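Side-chain contacts in DNA methyltransferase (Nicotiana tabacum, PDB 4ONQ), which probably transfers methyl groups from S-adenosyl-L-methionine to C5 of cytosines in DNA, and is represented here by its catalytic domain with the cofactor analogue sinefungin bound: residues P114-R119 against G147-R152; K190-G195 against S238-G243; Y204-N209 against E264-I269. The protein carries 5 engineered substitutions. All blocks are in the same frame, centred on the assembly; numbering follows the deposited sequence.

Interaction 1. Residues P114-R119 against G147-R152; sequences PSWDPR and GEPPMR
A loop and the chain entering helix 151-164 approach most closely at Trp116 and Glu148, whose CA atoms lie 7.6 Å apart; the loop holds a type I beta turn from Pro114 to Asp117, and Pro150 is the N-cap of the helix. The contact is essentially a proline-tryptophan CH-pi interaction. Pro149 brings the flank of its ring over one face of the indole, its CD 3.9 Å from the centroid of the five-membered ring and 30° off the normal, while CG reaches CZ2 of Trp116 at 3.7 Å. Pro114 CB lies over the opposite face, so that the indole is sandwiched between two prolines, each offset toward the rim of the indole. Trp116 CG stands between its own backbone N and carbonyl carbon (chi1 53°), which folds the ring back against the turn and Pro114. Glu148 runs past the indole in the opposite direction, its CG 4.0 Å from Trp116 CD1, and ends with OE2 near the Ser115 hydroxyl at the exposed margin. Beyond this segment pair, Trp116 also touches Gln154 and Val157 of helix 151-164, joining the turn to that helix. Where the turn ends, Asp117 is held in a side-on salt bridge by Arg119, NE to OD1 and NH2 to OD2, both at 2.9 Å, and Asp117 OD1 also accepts from the backbone N of Arg119, an Asx turn.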
loop_
_atom_site.group_PDB
_atom_site.type_symbol
_atom_site.label_atom_id
_atom_site.label_comp_id
_atom_site.label_asym_id
_atom_site.label_seq_id
_atom_site.Cartn_x
_atom_site.Cartn_y
_atom_site.Cartn_z
ATOM N N PRO A 114 9.361 21.040 -17.343
ATOM C CA PRO A 114 8.963 21.810 -18.524
ATOM C C PRO A 114 7.480 22.158 -18.469
ATOM O O PRO A 114 6.677 21.353 -17.993
ATOM C CB PRO A 114 9.225 20.840 -19.682
ATOM C CG PRO A 114 10.113 19.773 -19.125
ATOM C CD PRO A 114 9.757 19.665 -17.684
ATOM N N SER A 115 7.124 23.341 -18.957
ATOM C CA SER A 115 5.727 23.765 -18.987
ATOM C C SER A 115 4.851 22.810 -19.805
ATOM O O SER A 115 3.645 22.709 -19.574
ATOM C CB SER A 115 5.614 25.186 -19.542
ATOM O OG SER A 115 6.176 25.263 -20.841
ATOM N N TRP A 116 5.461 22.105 -20.753
ATOM C CA TRP A 116 4.712 21.209 -21.626
ATOM C C TRP A 116 4.510 19.811 -21.039
ATOM O O TRP A 116 3.886 18.953 -21.669
ATOM C CB TRP A 116 5.365 21.125 -23.009
ATOM C CG TRP A 116 6.823 20.768 -22.986
ATOM C CD1 TRP A 116 7.876 21.632 -22.943
ATOM C CD2 TRP A 116 7.387 19.450 -23.017
ATOM N NE1 TRP A 116 9.061 20.934 -22.941
ATOM C CE2 TRP A 116 8.786 19.593 -22.983
ATOM C CE3 TRP A 116 6.841 18.164 -23.061
ATOM C CZ2 TRP A 116 9.651 18.500 -22.997
ATOM C CZ3 TRP A 116 7.701 17.078 -23.075
ATOM C CH2 TRP A 116 9.092 17.253 -23.043
ATOM N N ASP A 117 5.046 19.581 -19.843
ATOM C CA ASP A 117 4.787 18.342 -19.117
ATOM C C ASP A 117 3.689 18.625 -18.099
ATOM O O ASP A 117 3.940 19.223 -17.053
ATOM C CB ASP A 117 6.058 17.839 -18.429
ATOM C CG ASP A 117 5.915 16.424 -17.873
ATOM O OD1 ASP A 117 4.804 16.049 -17.431
ATOM O OD2 ASP A 117 6.923 15.683 -17.879
ATOM N N PRO A 118 2.460 18.194 -18.406
ATOM C CA PRO A 118 1.281 18.576 -17.620
ATOM C C PRO A 118 1.086 17.752 -16.354
ATOM O O PRO A 118 0.222 18.094 -15.554
ATOM C CB PRO A 118 0.124 18.312 -18.588
ATOM C CG PRO A 118 0.608 17.178 -19.435
ATOM C CD PRO A 118 2.112 17.345 -19.560
ATOM N N ARG A 119 1.866 16.690 -16.179
ATOM C CA ARG A 119 1.708 15.820 -15.017
ATOM C C ARG A 119 1.854 16.567 -13.693
ATOM O O ARG A 119 2.765 17.375 -13.514
ATOM C CB ARG A 119 2.727 14.690 -15.049
ATOM C CG ARG A 119 2.567 13.717 -16.182
ATOM C CD ARG A 119 3.700 12.703 -16.147
ATOM N NE ARG A 119 5.001 13.346 -16.315
ATOM C CZ ARG A 119 6.152 12.808 -15.929
ATOM N NH1 ARG A 119 6.162 11.621 -15.339
ATOM N NH2 ARG A 119 7.287 13.464 -16.127
ATOM N N GLY A 147 13.653 24.375 -26.190
ATOM C CA GLY A 147 12.273 24.468 -25.738
ATOM C C GLY A 147 11.417 25.422 -26.549
ATOM O O GLY A 147 11.771 26.588 -26.710
ATOM N N GLU A 148 10.305 24.912 -27.058
ATOM C CA GLU A 148 9.803 23.590 -26.757
ATOM C C GLU A 148 10.084 22.644 -27.894
ATOM O O GLU A 148 10.333 23.066 -28.980
ATOM C CB GLU A 148 8.288 23.674 -26.554
ATOM C CG GLU A 148 7.837 24.666 -25.513
ATOM C CD GLU A 148 6.333 24.876 -25.493
ATOM O OE1 GLU A 148 5.668 24.699 -26.527
ATOM O OE2 GLU A 148 5.804 25.227 -24.432
ATOM N N PRO A 149 10.039 21.360 -27.642
ATOM C CA PRO A 149 10.241 20.385 -28.718
ATOM C C PRO A 149 8.967 20.184 -29.535
ATOM O O PRO A 149 7.872 20.513 -29.061
ATOM C CB PRO A 149 10.609 19.106 -27.964
ATOM C CG PRO A 149 9.986 19.259 -26.636
ATOM C CD PRO A 149 9.979 20.717 -26.316
ATOM N N PRO A 150 9.108 19.663 -30.763
ATOM C CA PRO A 150 7.956 19.356 -31.612
ATOM C C PRO A 150 6.950 18.497 -30.863
ATOM O O PRO A 150 7.323 17.760 -29.943
ATOM C CB PRO A 150 8.575 18.567 -32.767
ATOM C CG PRO A 150 9.966 19.081 -32.857
ATOM C CD PRO A 150 10.384 19.380 -31.443
ATOM N N MET A 151 5.686 18.608 -31.248
ATOM C CA MET A 151 4.610 17.888 -30.586
ATOM C C MET A 151 4.810 16.377 -30.549
ATOM O O MET A 151 4.497 15.741 -29.548
ATOM C CB MET A 151 3.267 18.221 -31.240
ATOM C CG MET A 151 2.792 19.636 -30.965
ATOM S SD MET A 151 2.620 19.967 -29.199
ATOM C CE MET A 151 1.654 18.550 -28.692
ATOM N N ARG A 152 5.307 15.795 -31.635
ATOM C CA ARG A 152 5.441 14.337 -31.686
ATOM C C ARG A 152 6.528 13.844 -30.747
ATOM O O ARG A 152 6.404 12.763 -30.175
ATOM C CB ARG A 152 5.696 13.817 -33.101
ATOM C CG ARG A 152 6.950 14.350 -33.704
ATOM C CD ARG A 152 7.616 13.384 -34.669
ATOM N NE ARG A 152 9.057 13.624 -34.661
ATOM C CZ ARG A 152 9.643 14.717 -35.139
ATOM N NH1 ARG A 152 10.956 14.845 -35.052
ATOM N NH2 ARG A 152 8.922 15.663 -35.715
#

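Interaction 2. Residues K190-G195 against S238-G243; sequences KNHTRG and SGIGGG. With SFG (sinefungin), chain C.
His192 makes the polar link to Ile240: its NE2 donates to the Ile240 carbonyl O at 2.8 Å, nearly straight, with an N-H...O angle of 167°. The oxygen lies close to the imidazole plane, at the ring edge, and the donor in turn lies in the carbonyl plane. CG anti to the backbone N (chi1 -174°) carries the imidazole from its own turn, Asn191 to Arg194, across to the other loop. The ring also stacks with Phe188 and meets Trp273, neighbours that probably restrict its tilt. Replacing His192 by alanine would probably leave the Ile240 carbonyl without this donor and open a gap beside Phe188 and Trp273.

The loop receiving this bond follows strand 231-236 and leads into helix 242-249, the place of the glycine-rich cofactor-binding loop in class I methyltransferases of Rossmann-like fold. Its backbone holds the amino-acid end of sinefungin: Ile240 N donates to OXT at 3.0 Å, and Gly242 N makes a weak bond to the other carboxylate oxygen. Gly239 and Gly242 have the ligand where a CB would sit. Ile240 CG1 also comes close to the carboxylate, a carbon-oxygen approach of 3.2 Å to sinefungin OXT.

Apolar packing completes the contact. Thr193 CG2 meets Ile240 CD1 at 4.0 Å, the two side chains crossing at a slant, while Thr193 OG1 is engaged by Glu183 and Arg203.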
loop_
_atom_site.group_PDB
_atom_site.type_symbol
_atom_site.label_atom_id
_atom_site.label_comp_id
_atom_site.label_asym_id
_atom_site.label_seq_id
_atom_site.Cartn_x
_atom_site.Cartn_y
_atom_site.Cartn_z
ATOM N N LYS A 190 11.874 7.297 6.216
ATOM C CA LYS A 190 13.058 7.302 5.375
ATOM C C LYS A 190 14.104 6.305 5.864
ATOM O O LYS A 190 14.383 6.227 7.067
ATOM C CB LYS A 190 13.663 8.699 5.289
ATOM C CG LYS A 190 14.915 8.734 4.448
ATOM C CD LYS A 190 15.373 10.136 4.160
ATOM C CE LYS A 190 16.615 10.114 3.296
ATOM N NZ LYS A 190 16.921 11.462 2.745
ATOM N N ASN A 191 14.669 5.572 4.904
ATOM C CA ASN A 191 15.671 4.525 5.125
ATOM C C ASN A 191 15.061 3.216 5.614
ATOM O O ASN A 191 15.776 2.293 6.001
ATOM C CB ASN A 191 16.817 4.984 6.042
ATOM C CG ASN A 191 17.697 6.047 5.399
ATOM O OD1 ASN A 191 17.706 6.212 4.179
ATOM N ND2 ASN A 191 18.443 6.769 6.221
ATOM N N HIS A 192 13.734 3.145 5.571
ATOM C CA HIS A 192 12.994 1.946 5.963
ATOM C C HIS A 192 13.526 0.701 5.270
ATOM O O HIS A 192 13.595 -0.366 5.867
ATOM C CB HIS A 192 11.519 2.104 5.606
ATOM C CG HIS A 192 10.659 0.981 6.091
ATOM N ND1 HIS A 192 10.404 0.765 7.429
ATOM C CD2 HIS A 192 9.989 0.016 5.419
ATOM C CE1 HIS A 192 9.613 -0.285 7.559
ATOM N NE2 HIS A 192 9.349 -0.760 6.355
ATOM N N THR A 193 13.897 0.847 4.004
ATOM C CA THR A 193 14.335 -0.287 3.208
ATOM C C THR A 193 15.821 -0.212 2.872
ATOM O O THR A 193 16.318 -1.019 2.113
ATOM C CB THR A 193 13.514 -0.429 1.887
ATOM O OG1 THR A 193 13.728 0.712 1.043
ATOM C CG2 THR A 193 12.032 -0.565 2.186
ATOM N N ARG A 194 16.531 0.748 3.450
ATOM C CA ARG A 194 17.935 0.944 3.112
ATOM C C ARG A 194 18.860 0.098 3.990
ATOM O O ARG A 194 18.568 -0.144 5.165
ATOM C CB ARG A 194 18.302 2.429 3.211
ATOM C CG ARG A 194 19.692 2.744 2.706
ATOM C CD ARG A 194 20.031 4.208 2.832
ATOM N NE ARG A 194 21.449 4.440 2.557
ATOM C CZ ARG A 194 22.052 5.620 2.667
ATOM N NH1 ARG A 194 21.371 6.689 3.059
ATOM N NH2 ARG A 194 23.341 5.728 2.392
ATOM N N GLY A 195 19.967 -0.357 3.410
ATOM C CA GLY A 195 20.976 -1.115 4.136
ATOM C C GLY A 195 20.557 -2.488 4.638
ATOM O O GLY A 195 19.439 -2.941 4.392
ATOM N N SER A 238 3.134 -9.991 4.511
ATOM C CA SER A 238 3.270 -8.670 5.119
ATOM C C SER A 238 4.308 -7.753 4.476
ATOM O O SER A 238 4.298 -6.546 4.722
ATOM C CB SER A 238 3.533 -8.799 6.622
ATOM O OG SER A 238 4.518 -9.775 6.883
ATOM N N GLY A 239 5.196 -8.328 3.670
ATOM C CA GLY A 239 6.197 -7.567 2.940
ATOM C C GLY A 239 7.104 -6.720 3.814
ATOM O O GLY A 239 7.783 -7.229 4.706
ATOM N N ILE A 240 7.116 -5.418 3.554
ATOM C CA ILE A 240 7.906 -4.494 4.353
ATOM C C ILE A 240 7.061 -3.845 5.453
ATOM O O ILE A 240 7.430 -2.811 6.018
ATOM C CB ILE A 240 8.581 -3.412 3.484
ATOM C CG1 ILE A 240 7.545 -2.601 2.715
ATOM C CG2 ILE A 240 9.559 -4.047 2.515
ATOM C CD1 ILE A 240 8.159 -1.496 1.899
ATOM N N GLY A 241 5.920 -4.458 5.744
ATOM C CA GLY A 241 5.122 -4.081 6.895
ATOM C C GLY A 241 4.297 -2.815 6.770
ATOM O O GLY A 241 4.236 -2.022 7.709
ATOM N N GLY A 242 3.649 -2.627 5.624
ATOM C CA GLY A 242 2.764 -1.490 5.425
ATOM C C GLY A 242 1.665 -1.386 6.474
ATOM O O GLY A 242 1.410 -0.306 7.015
ATOM N N GLY A 243 1.022 -2.512 6.773
ATOM C CA GLY A 243 -0.035 -2.544 7.769
ATOM C C GLY A 243 0.441 -2.112 9.143
ATOM O O GLY A 243 -0.167 -1.253 9.782
HETATM N N SFG C . 1.837 -6.022 2.108
HETATM C CA SFG C . 3.234 -5.861 1.666
HETATM C C SFG C . 3.647 -4.436 2.027
HETATM O O SFG C . 2.759 -3.659 2.436
HETATM O OXT SFG C . 4.867 -4.179 1.951
HETATM C CB SFG C . 3.302 -6.162 0.159
HETATM C CG SFG C . 2.987 -7.654 0.078
HETATM C CD SFG C . 2.901 -8.390 -1.275
HETATM N NE SFG C . 1.826 -7.889 -2.135
HETATM C "C5'" SFG C . 2.705 -9.838 -0.789
HETATM C "C4'" SFG C . 4.077 -9.997 -0.083
HETATM O "O4'" SFG C . 3.852 -11.419 -0.513
HETATM C "C3'" SFG C . 5.519 -10.121 -0.560
HETATM O "O3'" SFG C . 6.414 -10.207 0.536
HETATM C "C2'" SFG C . 5.505 -11.351 -1.379
HETATM O "O2'" SFG C . 6.850 -11.736 -1.681
HETATM C "C1'" SFG C . 5.027 -12.153 -0.140
HETATM N N9 SFG C . 4.866 -13.583 -0.498
HETATM C C8 SFG C . 4.952 -14.197 -1.666
HETATM N N7 SFG C . 4.683 -15.488 -1.479
HETATM C C5 SFG C . 4.403 -15.677 -0.189
HETATM C C6 SFG C . 4.075 -16.771 0.507
HETATM N N6 SFG C . 3.999 -17.913 -0.172
HETATM N N1 SFG C . 3.831 -16.738 1.824
HETATM C C2 SFG C . 3.926 -15.514 2.484
HETATM N N3 SFG C . 4.272 -14.386 1.733
HETATM C C4 SFG C . 4.478 -14.487 0.408
#

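Interaction 3. Residues Y204-N209 against E264-I269; sequences YKSLGN and EVNRDI. With SFG (sinefungin), chain C.
The side-chain amide of Asn266 is gripped at both ends: OD1 accepts from Ser206 OG across the contact, while ND2 donates to OE2 of Glu261 and makes a weak bond, 3.2 Å long, to the ribose hydroxyl O3' of sinefungin. The Ser206 OG to Asn266 OD1 distance of 2.5 Å is doubtfully short at this resolution. The hydroxyl meets a lone pair of the amide oxygen in the carbonyl plane, at a C=O...O angle of 137°. Both side chains point toward the other helix, and the backbones are closest at these same residues, with 7.2 Å between the CA atoms of Ser206 and Asn266. In Asn266, CG sits beside the backbone N (chi1 -68°) and carries the amide between Ser206 and the ligand. Glu261 binds sinefungin through OE1, consistent with the acidic residue that follows the second strand in class I methyltransferases and binds the cofactor ribose. Asn266 thus connects the pocket to Ser206; the carbonyl of Asp202, one turn earlier in helix 200-208, is a weak, secondary partner that would have to share the same Ser206 hydrogen.

Beyond this bond the packing is slight: Val265 CG1 is 4.3 Å from Ser206 OG. At the end of its segment, Asn209 O receives a weak bond of 3.4 Å from sinefungin NE. Helix 264-276 comes soon after strand 254-260 of the central sheet; helix 200-208 faces helix 264-276 through Ser206 and, by way of Leu207, packs against Val182, Glu183 and Leu186 of helix 179-186.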
loop_
_atom_site.group_PDB
_atom_site.type_symbol
_atom_site.label_atom_id
_atom_site.label_comp_id
_atom_site.label_asym_id
_atom_site.label_seq_id
_atom_site.Cartn_x
_atom_site.Cartn_y
_atom_site.Cartn_z
ATOM N N TYR A 204 13.409 -1.617 -4.794
ATOM C CA TYR A 204 12.314 -1.273 -5.701
ATOM C C TYR A 204 11.242 -2.350 -5.766
ATOM O O TYR A 204 10.063 -2.040 -5.822
ATOM C CB TYR A 204 12.820 -1.013 -7.109
ATOM C CG TYR A 204 13.544 0.293 -7.289
ATOM C CD1 TYR A 204 14.890 0.309 -7.622
ATOM C CD2 TYR A 204 12.881 1.514 -7.139
ATOM C CE1 TYR A 204 15.562 1.498 -7.807
ATOM C CE2 TYR A 204 13.548 2.715 -7.314
ATOM C CZ TYR A 204 14.892 2.695 -7.650
ATOM O OH TYR A 204 15.587 3.860 -7.850
ATOM N N LYS A 205 11.622 -3.592 -5.730
ATOM C CA LYS A 205 10.659 -4.632 -5.757
ATOM C C LYS A 205 9.820 -4.711 -4.507
ATOM O O LYS A 205 8.656 -4.909 -4.577
ATOM C CB LYS A 205 11.368 -5.929 -6.035
ATOM C CG LYS A 205 10.480 -7.123 -6.113
ATOM C CD LYS A 205 11.269 -8.406 -6.180
ATOM C CE LYS A 205 10.423 -9.620 -6.508
ATOM N NZ LYS A 205 9.788 -10.272 -5.350
ATOM N N SER A 206 10.414 -4.525 -3.358
ATOM C CA SER A 206 9.659 -4.549 -2.110
ATOM C C SER A 206 8.762 -3.319 -1.943
ATOM O O SER A 206 7.657 -3.416 -1.405
ATOM C CB SER A 206 10.598 -4.696 -0.907
ATOM O OG SER A 206 11.184 -5.992 -0.872
ATOM N N LEU A 207 9.234 -2.165 -2.404
ATOM C CA LEU A 207 8.427 -0.951 -2.323
ATOM C C LEU A 207 7.278 -0.999 -3.328
ATOM O O LEU A 207 6.122 -0.719 -2.993
ATOM C CB LEU A 207 9.300 0.286 -2.539
ATOM C CG LEU A 207 10.262 0.626 -1.392
ATOM C CD1 LEU A 207 11.439 1.484 -1.885
ATOM C CD2 LEU A 207 9.520 1.338 -0.292
ATOM N N GLY A 208 7.601 -1.382 -4.557
ATOM C CA GLY A 208 6.627 -1.458 -5.634
ATOM C C GLY A 208 5.442 -2.354 -5.335
ATOM O O GLY A 208 4.364 -2.165 -5.887
ATOM N N ASN A 209 5.639 -3.324 -4.449
ATOM C CA ASN A 209 4.589 -4.273 -4.105
ATOM C C ASN A 209 3.832 -3.932 -2.822
ATOM O O ASN A 209 2.927 -4.654 -2.433
ATOM C CB ASN A 209 5.175 -5.687 -4.011
ATOM C CG ASN A 209 5.542 -6.261 -5.377
ATOM O OD1 ASN A 209 4.883 -5.980 -6.376
ATOM N ND2 ASN A 209 6.602 -7.057 -5.423
ATOM N N GLU A 264 13.259 -13.073 3.079
ATOM C CA GLU A 264 14.099 -12.815 4.246
ATOM C C GLU A 264 14.493 -11.345 4.329
ATOM O O GLU A 264 14.609 -10.768 5.406
ATOM C CB GLU A 264 15.358 -13.679 4.205
ATOM C CG GLU A 264 16.252 -13.499 5.425
ATOM C CD GLU A 264 17.553 -14.271 5.327
ATOM O OE1 GLU A 264 17.635 -15.210 4.507
ATOM O OE2 GLU A 264 18.497 -13.930 6.068
ATOM N N VAL A 265 14.706 -10.748 3.171
ATOM C CA VAL A 265 15.013 -9.332 3.069
ATOM C C VAL A 265 13.872 -8.473 3.662
ATOM O O VAL A 265 14.111 -7.545 4.464
ATOM C CB VAL A 265 15.349 -9.008 1.586
ATOM C CG1 VAL A 265 14.573 -7.824 1.072
ATOM C CG2 VAL A 265 16.861 -8.857 1.397
ATOM N N ASN A 266 12.632 -8.820 3.313
ATOM C CA ASN A 266 11.457 -8.154 3.881
ATOM C C ASN A 266 11.330 -8.356 5.396
ATOM O O ASN A 266 11.114 -7.394 6.149
ATOM C CB ASN A 266 10.177 -8.613 3.175
ATOM C CG ASN A 266 10.099 -8.139 1.731
ATOM O OD1 ASN A 266 10.835 -7.245 1.311
ATOM N ND2 ASN A 266 9.192 -8.738 0.965
ATOM N N ARG A 267 11.470 -9.607 5.832
ATOM C CA ARG A 267 11.437 -9.949 7.253
ATOM C C ARG A 267 12.449 -9.142 8.059
ATOM O O ARG A 267 12.121 -8.575 9.102
ATOM C CB ARG A 267 11.681 -11.449 7.467
ATOM C CG ARG A 267 10.514 -12.338 7.058
ATOM C CD ARG A 267 10.656 -13.750 7.620
ATOM N NE ARG A 267 11.932 -14.371 7.267
ATOM C CZ ARG A 267 12.128 -15.119 6.187
ATOM N NH1 ARG A 267 13.323 -15.642 5.951
ATOM N NH2 ARG A 267 11.133 -15.347 5.341
ATOM N N ASP A 268 13.679 -9.085 7.562
ATOM C CA ASP A 268 14.732 -8.312 8.206
ATOM C C ASP A 268 14.420 -6.812 8.247
ATOM O O ASP A 268 14.735 -6.130 9.232
ATOM C CB ASP A 268 16.069 -8.557 7.510
ATOM C CG ASP A 268 16.570 -9.969 7.705
ATOM O OD1 ASP A 268 16.186 -10.589 8.721
ATOM O OD2 ASP A 268 17.341 -10.457 6.849
ATOM N N ILE A 269 13.818 -6.302 7.176
ATOM C CA ILE A 269 13.418 -4.900 7.145
ATOM C C ILE A 269 12.434 -4.612 8.279
ATOM O O ILE A 269 12.564 -3.619 9.025
ATOM C CB ILE A 269 12.789 -4.523 5.779
ATOM C CG1 ILE A 269 13.883 -4.290 4.738
ATOM C CG2 ILE A 269 11.938 -3.278 5.898
ATOM C CD1 ILE A 269 13.384 -4.358 3.311
HETATM N N SFG C . 1.837 -6.022 2.108
HETATM C CA SFG C . 3.234 -5.861 1.666
HETATM C C SFG C . 3.647 -4.436 2.027
HETATM O O SFG C . 2.759 -3.659 2.436
HETATM O OXT SFG C . 4.867 -4.179 1.951
HETATM C CB SFG C . 3.302 -6.162 0.159
HETATM C CG SFG C . 2.987 -7.654 0.078
HETATM C CD SFG C . 2.901 -8.390 -1.275
HETATM N NE SFG C . 1.826 -7.889 -2.135
HETATM C "C5'" SFG C . 2.705 -9.838 -0.789
HETATM C "C4'" SFG C . 4.077 -9.997 -0.083
HETATM O "O4'" SFG C . 3.852 -11.419 -0.513
HETATM C "C3'" SFG C . 5.519 -10.121 -0.560
HETATM O "O3'" SFG C . 6.414 -10.207 0.536
HETATM C "C2'" SFG C . 5.505 -11.351 -1.379
HETATM O "O2'" SFG C . 6.850 -11.736 -1.681
HETATM C "C1'" SFG C . 5.027 -12.153 -0.140
HETATM N N9 SFG C . 4.866 -13.583 -0.498
HETATM C C8 SFG C . 4.952 -14.197 -1.666
HETATM N N7 SFG C . 4.683 -15.488 -1.479
HETATM C C5 SFG C . 4.403 -15.677 -0.189
HETATM C C6 SFG C . 4.075 -16.771 0.507
HETATM N N6 SFG C . 3.999 -17.913 -0.172
HETATM N N1 SFG C . 3.831 -16.738 1.824
HETATM C C2 SFG C . 3.926 -15.514 2.484
HETATM N N3 SFG C . 4.272 -14.386 1.733
HETATM C C4 SFG C . 4.478 -14.487 0.408
#

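How the interactions relate
Interactions 2 and 3 form one continuous buried region beside sinefungin, their centres about 6 Å apart; Ile240 CG2 packs on both Ser206 and Asn266, and Gly239 O abuts Asn266 CB. Together they bring the loop of 190-195 and helices 200-208 and 264-276 against the glycine-rich loop, which holds the ligand carboxylate while Asn266 reaches the ribose. In each, a single side-chain hydrogen bond carries the link across the segments: imidazole to main-chain carbonyl in one, hydroxyl to amide in the other. The centre of interaction 1 lies about 36 Å from the centres of interactions 2 and 3; this contact is partly buried, remote from the ligand, and relies on proline-indole packing instead.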